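Side-chain contact in Non-ribosomal peptide synthetase (Methanobrevibacter ruminantium, PDB 6VTJ), which probably carries a thioester-bound peptide on a phosphopantetheine arm and releases it reductively, using an NAD(P)H-dependent reductase domain fused to the carrier domain: residues M322-Y325 against S326-V329. Sequence-based numbering, arbitrary orientation.
Sequences MSRY and SDGV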
ATOM      1  N   MET A 322      -7.486   6.847   1.918  1.00 24.60           N
ATOM      2  CA  MET A 322      -7.535   8.301   2.022  1.00 28.55           C
ATOM      3  C   MET A 322      -8.178   8.741   3.342  1.00 30.31           C
ATOM      4  O   MET A 322      -8.625   7.930   4.158  1.00 27.10           O
ATOM      5  CB  MET A 322      -8.282   8.883   0.816  1.00 26.20           C
ATOM      6  CG  MET A 322      -7.403   8.905  -0.446  1.00 26.31           C
ATOM      7  SD  MET A 322      -6.091  10.141  -0.324  1.00 29.07           S
ATOM      8  CE  MET A 322      -4.556   9.194  -0.131  1.00 27.43           C
ATOM      9  N   SER A 323      -8.236  10.057   3.519  1.00 28.23           N
ATOM     10  CA  SER A 323      -8.645  10.669   4.780  1.00 31.55           C
ATOM     11  C   SER A 323     -10.085  10.331   5.142  1.00 26.62           C
ATOM     12  O   SER A 323     -10.927  10.058   4.275  1.00 24.15           O
ATOM     13  CB  SER A 323      -8.496  12.187   4.689  1.00 29.31           C
ATOM     14  OG  SER A 323      -7.291  12.496   4.032  1.00 31.52           O
ATOM     15  N   ARG A 324     -10.361  10.383   6.449  1.00 26.69           N
ATOM     16  CA  ARG A 324     -11.698  10.105   6.966  1.00 29.98           C
ATOM     17  C   ARG A 324     -12.748  10.929   6.243  1.00 28.27           C
ATOM     18  O   ARG A 324     -12.553  12.120   5.961  1.00 27.65           O
ATOM     19  CB  ARG A 324     -11.786  10.392   8.468  1.00 26.59           C
ATOM     20  CG  ARG A 324     -11.052   9.390   9.326  1.00 29.54           C
ATOM     21  CD  ARG A 324     -11.573   9.363  10.746  1.00 29.70           C
ATOM     22  NE  ARG A 324     -11.275  10.586  11.501  1.00 32.75           N
ATOM     23  CZ  ARG A 324     -10.386  10.661  12.489  1.00 35.44           C
ATOM     24  NH1 ARG A 324      -9.685   9.588  12.826  1.00 32.35           N
ATOM     25  NH2 ARG A 324     -10.187  11.808  13.140  1.00 33.13           N
ATOM     26  N   TYR A 325     -13.864  10.273   5.944  1.00 24.06           N
ATOM     27  CA  TYR A 325     -15.015  10.973   5.390  1.00 27.99           C
ATOM     28  C   TYR A 325     -15.578  11.988   6.379  1.00 30.77           C
ATOM     29  O   TYR A 325     -15.988  13.095   5.987  1.00 27.46           O
ATOM     30  CB  TYR A 325     -16.090   9.960   5.001  1.00 28.96           C
ATOM     31  CG  TYR A 325     -17.292  10.597   4.346  1.00 27.82           C
ATOM     32  CD1 TYR A 325     -17.206  11.115   3.058  1.00 28.72           C
ATOM     33  CD2 TYR A 325     -18.510  10.690   5.010  1.00 28.51           C
ATOM     34  CE1 TYR A 325     -18.318  11.711   2.443  1.00 30.67           C
ATOM     35  CE2 TYR A 325     -19.627  11.279   4.402  1.00 28.21           C
ATOM     36  CZ  TYR A 325     -19.526  11.780   3.125  1.00 30.71           C
ATOM     37  OH  TYR A 325     -20.628  12.355   2.522  1.00 33.25           O
ATOM     38  N   SER A 326     -15.577  11.642   7.670  1.00 23.62           N
ATOM     39  CA  SER A 326     -16.271  12.464   8.653  1.00 28.89           C
ATOM     40  C   SER A 326     -15.596  13.814   8.820  1.00 30.17           C
ATOM     41  O   SER A 326     -16.262  14.850   8.800  1.00 32.51           O
ATOM     42  CB  SER A 326     -16.348  11.736   9.997  1.00 30.97           C
ATOM     43  OG  SER A 326     -15.055  11.388  10.486  1.00 28.82           O
ATOM     44  N   ASP A 327     -14.273  13.828   8.957  1.00 30.23           N
ATOM     45  CA  ASP A 327     -13.579  15.059   9.326  1.00 31.62           C
ATOM     46  C   ASP A 327     -12.301  15.328   8.543  1.00 31.31           C
ATOM     47  O   ASP A 327     -11.583  16.279   8.887  1.00 34.69           O
ATOM     48  CB  ASP A 327     -13.240  15.039  10.827  1.00 26.01           C
ATOM     49  CG  ASP A 327     -12.389  13.833  11.228  1.00 33.56           C
ATOM     50  OD1 ASP A 327     -11.885  13.076  10.342  1.00 31.54           O
ATOM     51  OD2 ASP A 327     -12.236  13.629  12.456  1.00 37.67           O
ATOM     52  N   GLY A 328     -11.964  14.508   7.545  1.00 29.96           N
ATOM     53  CA  GLY A 328     -10.819  14.784   6.692  1.00 31.40           C
ATOM     54  C   GLY A 328      -9.466  14.436   7.271  1.00 30.90           C
ATOM     55  O   GLY A 328      -8.441  14.801   6.675  1.00 31.72           O
ATOM     56  N   VAL A 329      -9.417  13.731   8.395  1.00 32.22           N
ATOM     57  CA  VAL A 329      -8.143  13.458   9.050  1.00 32.50           C
ATOM     58  C   VAL A 329      -7.428  12.353   8.290  1.00 30.53           C
ATOM     59  O   VAL A 329      -8.014  11.301   8.007  1.00 27.50           O
ATOM     60  CB  VAL A 329      -8.349  13.082  10.528  1.00 28.97           C
ATOM     61  CG1 VAL A 329      -7.102  12.419  11.094  1.00 29.94           C
ATOM     62  CG2 VAL A 329      -8.687  14.310  11.331  1.00 32.49           C
TER
HETATM   63  O   HOH W   1      -6.513  14.928   4.808  1.00 32.59           O
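Arg324 and Val329 close a tight backbone turn: Arg324 N donates to Val329 O at 3.0 Å, and inside it Gly328 N donates to Arg324 O at 2.9 Å. Gly328 has positive phi (79°), which suits glycine. The side chains of Arg324 and Asp327 meet over this turn in a side-on, two-point salt bridge. Arg324 NE lies 2.8 Å from Asp327 OD1, and Arg324 NH2 lies 2.8 Å from Asp327 OD2, on its syn lone pair. The two planes are 43° apart, so the pairing is twisted. A bend at chi3 (-68°) brings the guanidinium round to the carboxylate. Val329 CB sits over one guanidinium face, toward its rim. Asp327 OD1 takes a second bond, from Val329 N at 3.2 Å. A water bridges Ser323 OG and Gly328 O. Arg324 NH1 also bonds His141 and the carbonyl of Tyr177. A leucine in place of Arg324 would probably leave the Asp327 carboxylate without its countercharge and freer to turn. Asp327 to Val329 is an Asx turn, set in the loop that leaves strand 313-322 of the Rossmann-type reductase sheet.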